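Local coordinates for choline binding protein PCPA (Streptococcus pneumoniae, PDB 4CP6) that is a choline-binding protein and pneumococcal vaccine antigen, built on a leucine-rich-repeat solenoid and probably held at the cell surface through choline on the wall, at residues L141-L146 and K163-T168; A157-Q162 and F183-N188. All coordinates share one frame; numbering follows the deposited sequence.

Contact 1: residues L141-L146 and K163-T168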
loop_
_atom_site.group_PDB
_atom_site.type_symbol
_atom_site.label_atom_id
_atom_site.label_comp_id
_atom_site.label_asym_id
_atom_site.label_seq_id
_atom_site.Cartn_x
_atom_site.Cartn_y
_atom_site.Cartn_z
ATOM N N LEU A 141 -13.211 -10.012 7.600
ATOM C CA LEU A 141 -14.130 -8.918 7.841
ATOM C C LEU A 141 -14.785 -8.460 6.540
ATOM O O LEU A 141 -14.097 -8.287 5.540
ATOM C CB LEU A 141 -13.308 -7.754 8.407
ATOM C CG LEU A 141 -13.985 -6.567 9.041
ATOM C CD1 LEU A 141 -14.886 -7.006 10.211
ATOM C CD2 LEU A 141 -12.901 -5.627 9.596
ATOM N N GLU A 142 -16.096 -8.265 6.569
ATOM C CA GLU A 142 -16.803 -7.771 5.401
ATOM C C GLU A 142 -17.232 -6.353 5.574
ATOM O O GLU A 142 -17.298 -5.633 4.588
ATOM C CB GLU A 142 -18.000 -8.665 5.049
ATOM C CG GLU A 142 -17.499 -10.057 4.700
ATOM C CD GLU A 142 -18.563 -11.044 4.285
ATOM O OE1 GLU A 142 -19.765 -10.717 4.400
ATOM O OE2 GLU A 142 -18.188 -12.163 3.871
ATOM N N GLU A 143 -17.584 -5.958 6.797
ATOM C CA GLU A 143 -18.073 -4.612 7.087
ATOM C C GLU A 143 -17.643 -4.175 8.468
ATOM O O GLU A 143 -17.712 -4.963 9.422
ATOM C CB GLU A 143 -19.626 -4.600 7.087
ATOM C CG GLU A 143 -20.264 -4.683 5.706
ATOM C CD GLU A 143 -21.743 -4.344 5.635
ATOM O OE1 GLU A 143 -22.362 -4.105 6.698
ATOM O OE2 GLU A 143 -22.284 -4.313 4.506
ATOM N N ILE A 144 -17.270 -2.893 8.602
ATOM C CA ILE A 144 -16.939 -2.319 9.896
ATOM C C ILE A 144 -17.157 -0.822 9.841
ATOM O O ILE A 144 -16.810 -0.172 8.840
ATOM C CB ILE A 144 -15.478 -2.675 10.362
ATOM C CG1 ILE A 144 -15.239 -2.350 11.866
ATOM C CG2 ILE A 144 -14.410 -1.976 9.464
ATOM C CD1 ILE A 144 -13.888 -2.857 12.438
ATOM N N GLU A 145 -17.738 -0.275 10.905
ATOM C CA GLU A 145 -17.918 1.157 11.064
ATOM C C GLU A 145 -17.078 1.538 12.275
ATOM O O GLU A 145 -17.381 1.108 13.405
ATOM C CB GLU A 145 -19.383 1.511 11.311
ATOM C CG GLU A 145 -19.583 3.009 11.469
ATOM C CD GLU A 145 -21.019 3.506 11.532
ATOM O OE1 GLU A 145 -21.938 2.788 11.074
ATOM O OE2 GLU A 145 -21.212 4.662 11.966
ATOM N N LEU A 146 -15.974 2.293 12.049
ATOM C CA LEU A 146 -15.049 2.641 13.117
ATOM C C LEU A 146 -15.579 3.778 13.944
ATOM O O LEU A 146 -16.152 4.721 13.375
ATOM C CB LEU A 146 -13.641 2.890 12.560
ATOM C CG LEU A 146 -13.034 1.623 11.936
ATOM C CD1 LEU A 146 -11.776 1.930 11.152
ATOM C CD2 LEU A 146 -12.719 0.567 13.002
ATOM N N LYS A 163 -12.171 -9.775 1.789
ATOM C CA LYS A 163 -13.618 -9.704 1.638
ATOM C C LYS A 163 -14.182 -8.383 2.163
ATOM O O LYS A 163 -15.392 -8.173 2.111
ATOM C CB LYS A 163 -14.260 -10.883 2.409
ATOM C CG LYS A 163 -13.953 -12.285 1.807
ATOM C CD LYS A 163 -14.529 -12.451 0.396
ATOM C CE LYS A 163 -14.120 -13.744 -0.275
ATOM N NZ LYS A 163 -14.373 -13.692 -1.741
ATOM N N LEU A 164 -13.313 -7.486 2.665
ATOM C CA LEU A 164 -13.779 -6.208 3.228
ATOM C C LEU A 164 -14.446 -5.374 2.127
ATOM O O LEU A 164 -13.818 -5.035 1.126
ATOM C CB LEU A 164 -12.600 -5.473 3.892
ATOM C CG LEU A 164 -12.915 -4.131 4.535
ATOM C CD1 LEU A 164 -13.943 -4.266 5.705
ATOM C CD2 LEU A 164 -11.639 -3.466 4.985
ATOM N N LYS A 165 -15.756 -5.119 2.287
ATOM C CA LYS A 165 -16.509 -4.407 1.266
ATOM C C LYS A 165 -16.985 -3.035 1.728
ATOM O O LYS A 165 -17.260 -2.186 0.886
ATOM C CB LYS A 165 -17.667 -5.250 0.669
ATOM C CG LYS A 165 -18.822 -5.597 1.595
ATOM C CD LYS A 165 -20.039 -6.029 0.770
ATOM C CE LYS A 165 -21.330 -5.977 1.556
ATOM N NZ LYS A 165 -22.514 -6.245 0.691
ATOM N N LYS A 166 -17.106 -2.813 3.026
ATOM C CA LYS A 166 -17.540 -1.518 3.537
ATOM C C LYS A 166 -16.720 -1.154 4.748
ATOM O O LYS A 166 -16.688 -1.917 5.709
ATOM C CB LYS A 166 -19.052 -1.516 3.838
ATOM C CG LYS A 166 -19.599 -0.124 4.170
ATOM C CD LYS A 166 -21.123 -0.155 4.274
ATOM C CE LYS A 166 -21.660 1.029 5.035
ATOM N NZ LYS A 166 -23.147 1.024 5.060
ATOM N N LEU A 167 -16.042 -0.012 4.703
ATOM C CA LEU A 167 -15.247 0.466 5.822
ATOM C C LEU A 167 -15.603 1.915 5.944
ATOM O O LEU A 167 -15.308 2.691 5.029
ATOM C CB LEU A 167 -13.731 0.277 5.616
ATOM C CG LEU A 167 -12.922 0.512 6.954
ATOM C CD1 LEU A 167 -11.832 -0.507 7.164
ATOM C CD2 LEU A 167 -12.347 1.902 7.031
ATOM N N THR A 168 -16.280 2.278 7.031
ATOM C CA THR A 168 -16.728 3.652 7.238
ATOM C C THR A 168 -16.319 4.137 8.617
ATOM O O THR A 168 -15.864 3.356 9.459
ATOM C CB THR A 168 -18.245 3.751 7.103
ATOM O OG1 THR A 168 -18.850 2.887 8.068
ATOM C CG2 THR A 168 -18.752 3.397 5.706
HETATM O O HOH W 1 -11.848 -9.495 4.596
HETATM O O HOH W 2 -19.294 0.271 7.441
HETATM O O HOH W 3 -21.445 3.538 8.411
#

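Contact 2: residues A157-Q162 and F183-N188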
loop_
_atom_site.group_PDB
_atom_site.type_symbol
_atom_site.label_atom_id
_atom_site.label_comp_id
_atom_site.label_asym_id
_atom_site.label_seq_id
_atom_site.Cartn_x
_atom_site.Cartn_y
_atom_site.Cartn_z
ATOM N N ALA A 157 -2.977 -2.405 9.278
ATOM C CA ALA A 157 -4.083 -2.832 10.150
ATOM C C ALA A 157 -5.145 -3.677 9.491
ATOM O O ALA A 157 -5.645 -4.601 10.138
ATOM C CB ALA A 157 -4.740 -1.627 10.827
ATOM N N PHE A 158 -5.513 -3.406 8.238
ATOM C CA PHE A 158 -6.546 -4.201 7.563
ATOM C C PHE A 158 -5.988 -4.920 6.354
ATOM O O PHE A 158 -6.755 -5.479 5.577
ATOM C CB PHE A 158 -7.750 -3.311 7.137
ATOM C CG PHE A 158 -8.477 -2.722 8.315
ATOM C CD1 PHE A 158 -9.466 -3.447 8.974
ATOM C CD2 PHE A 158 -8.122 -1.474 8.822
ATOM C CE1 PHE A 158 -10.116 -2.925 10.097
ATOM C CE2 PHE A 158 -8.766 -0.953 9.959
ATOM C CZ PHE A 158 -9.746 -1.696 10.599
ATOM N N SER A 159 -4.662 -4.927 6.195
ATOM C CA SER A 159 -4.021 -5.506 5.032
ATOM C C SER A 159 -4.491 -6.930 4.806
ATOM O O SER A 159 -4.555 -7.732 5.755
ATOM C CB SER A 159 -2.509 -5.471 5.203
ATOM O OG SER A 159 -1.846 -6.008 4.066
ATOM N N PHE A 160 -4.774 -7.264 3.547
ATOM C CA PHE A 160 -5.158 -8.618 3.140
ATOM C C PHE A 160 -6.533 -9.041 3.667
ATOM O O PHE A 160 -6.834 -10.245 3.698
ATOM C CB PHE A 160 -4.057 -9.638 3.479
ATOM C CG PHE A 160 -3.275 -10.092 2.276
ATOM C CD1 PHE A 160 -3.885 -10.830 1.268
ATOM C CD2 PHE A 160 -1.922 -9.818 2.166
ATOM C CE1 PHE A 160 -3.155 -11.253 0.144
ATOM C CE2 PHE A 160 -1.198 -10.228 1.042
ATOM C CZ PHE A 160 -1.816 -10.968 0.059
ATOM N N SER A 161 -7.377 -8.071 4.052
ATOM C CA SER A 161 -8.776 -8.353 4.387
ATOM C C SER A 161 -9.522 -8.382 3.038
ATOM O O SER A 161 -10.117 -7.386 2.615
ATOM C CB SER A 161 -9.346 -7.293 5.330
ATOM O OG SER A 161 -8.709 -7.357 6.597
ATOM N N GLN A 162 -9.410 -9.506 2.348
ATOM C CA GLN A 162 -9.859 -9.631 0.965
ATOM C C GLN A 162 -11.350 -9.539 0.753
ATOM O O GLN A 162 -11.740 -9.243 -0.374
ATOM C CB GLN A 162 -9.319 -10.892 0.346
ATOM C CG GLN A 162 -7.822 -10.779 0.112
ATOM C CD GLN A 162 -7.249 -12.028 -0.502
ATOM O OE1 GLN A 162 -7.567 -13.166 -0.115
ATOM N NE2 GLN A 162 -6.359 -11.836 -1.449
ATOM N N PHE A 183 -4.499 -0.169 4.281
ATOM C CA PHE A 183 -5.564 -0.636 3.385
ATOM C C PHE A 183 -4.972 -1.320 2.169
ATOM O O PHE A 183 -5.495 -1.182 1.051
ATOM C CB PHE A 183 -6.445 0.569 2.960
ATOM C CG PHE A 183 -7.025 1.367 4.109
ATOM C CD1 PHE A 183 -7.658 0.730 5.172
ATOM C CD2 PHE A 183 -6.946 2.757 4.122
ATOM C CE1 PHE A 183 -8.152 1.474 6.261
ATOM C CE2 PHE A 183 -7.490 3.495 5.184
ATOM C CZ PHE A 183 -8.068 2.848 6.246
ATOM N N ALA A 184 -3.887 -2.079 2.399
ATOM C CA ALA A 184 -3.172 -2.779 1.339
ATOM C C ALA A 184 -3.767 -4.171 1.084
ATOM O O ALA A 184 -4.433 -4.760 1.953
ATOM C CB ALA A 184 -1.712 -2.918 1.752
ATOM N N ASN A 185 -3.522 -4.704 -0.126
ATOM C CA ASN A 185 -3.928 -6.075 -0.497
ATOM C C ASN A 185 -5.410 -6.331 -0.364
ATOM O O ASN A 185 -5.814 -7.466 -0.003
ATOM C CB ASN A 185 -3.137 -7.134 0.323
ATOM C CG ASN A 185 -1.656 -6.949 0.180
ATOM O OD1 ASN A 185 -1.089 -7.273 -0.867
ATOM N ND2 ASN A 185 -1.018 -6.363 1.209
ATOM N N LEU A 186 -6.233 -5.306 -0.645
ATOM C CA LEU A 186 -7.673 -5.487 -0.584
ATOM C C LEU A 186 -8.247 -5.841 -1.944
ATOM O O LEU A 186 -7.709 -5.426 -2.965
ATOM C CB LEU A 186 -8.374 -4.257 -0.038
ATOM C CG LEU A 186 -7.884 -3.743 1.337
ATOM C CD1 LEU A 186 -8.642 -2.458 1.772
ATOM C CD2 LEU A 186 -7.945 -4.804 2.432
ATOM N N SER A 187 -9.380 -6.563 -1.963
ATOM C CA SER A 187 -9.934 -7.057 -3.224
ATOM C C SER A 187 -11.397 -6.714 -3.424
ATOM O O SER A 187 -11.888 -6.902 -4.543
ATOM C CB SER A 187 -9.821 -8.584 -3.272
ATOM O OG SER A 187 -8.479 -9.017 -3.128
ATOM N N ASN A 188 -12.112 -6.250 -2.384
ATOM C CA ASN A 188 -13.546 -6.011 -2.491
ATOM C C ASN A 188 -13.997 -4.665 -1.971
ATOM O O ASN A 188 -15.209 -4.454 -1.821
ATOM C CB ASN A 188 -14.314 -7.146 -1.782
ATOM C CG ASN A 188 -14.361 -8.380 -2.643
ATOM O OD1 ASN A 188 -13.615 -9.335 -2.441
ATOM N ND2 ASN A 188 -15.121 -8.319 -3.718
HETATM O O HOH W 4 -11.330 -5.962 0.413
HETATM O O HOH W 5 -5.192 -9.350 -2.015
#

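Contact 1: residues L141-L146 and K163-T168
The carbonyl oxygen of E142 is gripped by two successive amides of the facing segment: K165 N lies 2.8 Å from E142 O and K166 N reaches the same E142 O at 3.2 Å. The donors approach differently, K166 N in the carbonyl plane and K165 N tilted 27° from it. From this fork runs the parallel β-sheet of a leucine-rich-repeat solenoid, strands 143-146 and 166-168 running side by side, their directions 2° apart. Pairing E143 with K166, I144 with L167 and E145 with T168, the strands exchange bonds as parallel neighbours do, I144 using its N toward K166 O and its O toward T168 N, before L146 N closes on T168 O at 2.8 Å. I144 and L167 put their side chains on the buried face. With CG1 of I144 anti to its N (chi1 -167°), the CG2 branch is left to touch L167 CD1 at 3.8 Å, while I144 also packs on I120 and F122 of the preceding strand. E143, K166, E145 and T168 occupy the other face. E143 OE2 stands 4.3 Å from NZ of K165, in the loop before the strand, too far for a salt bridge between these opposite charges. The carboxylate of E145 instead bonds through OE2 to S170. Its OE1 takes a weak bond from a water that also lies 2.7 Å from T168 OG1.

Contact 2: residues A157-Q162 and F183-N188
Residues 158-161 form a type II β turn, and the chain at 183-188 follows a similar course one coil later, at least through S159/A184 and F160/N185, with CA atoms 4.7 Å apart at S159 and A184 and 4.6 Å at F160 and N185. Equivalent loops stack in this way in a leucine-rich-repeat solenoid, here in the loops that lead into strands 166-169 and 191-194. F160 N donates to A184 O at 3.0 Å, 161° at the hydrogen, and the CA-H groups of S159 and F160 point at A184 O and N185 O. Inside the turn, F158 O accepts both S161 N and S161 OG from one face of its carbonyl plane, and S161 OG is bonded to S139 as well.

N185 is the centre of the side-chain contact. Its CG is turned anti to its own carbonyl carbon (chi1 -55°), which lays the amide over one face of the F160 ring with the two planes only 7° apart. N185 CB sits 3.5 Å from the ring centroid, a CH-pi contact, and F138 also stacks with F160. The same amide sends ND2 to S159 OG at 3.0 Å, a partner close to the amide plane, so that stacking and bond together fix its rotation. Deeper in, F158 CD2 meets the edge of the F183 ring, and L186 CD2 rests against the carbonyls of F158 and S161. Toward the solvent side, one water accepts from Q162 NE2 and donates to N185 O, 2.8 Å from each.

How the contacts relate
Both contacts join successive coils of one solenoid, and their segments alternate along the chain: 157-162 runs directly into 163-168, so the turn of contact 2 leads into the second strand of contact 1. Contact 1 is partly buried, a sheet held by regular backbone bonds with an apolar inner face and a polar, largely charged outer one. Contact 2 lies nearer the centre of the chain and is mostly buried; lacking regular strands, it relies on one direct backbone bond, an amide-ring stack, an amide-to-serine bond and water bridges. The two meet inside, where L141 CD2 packs on F158 CE1 at 3.9 Å, and again where N188 O approaches K165 CB at 3.6 Å.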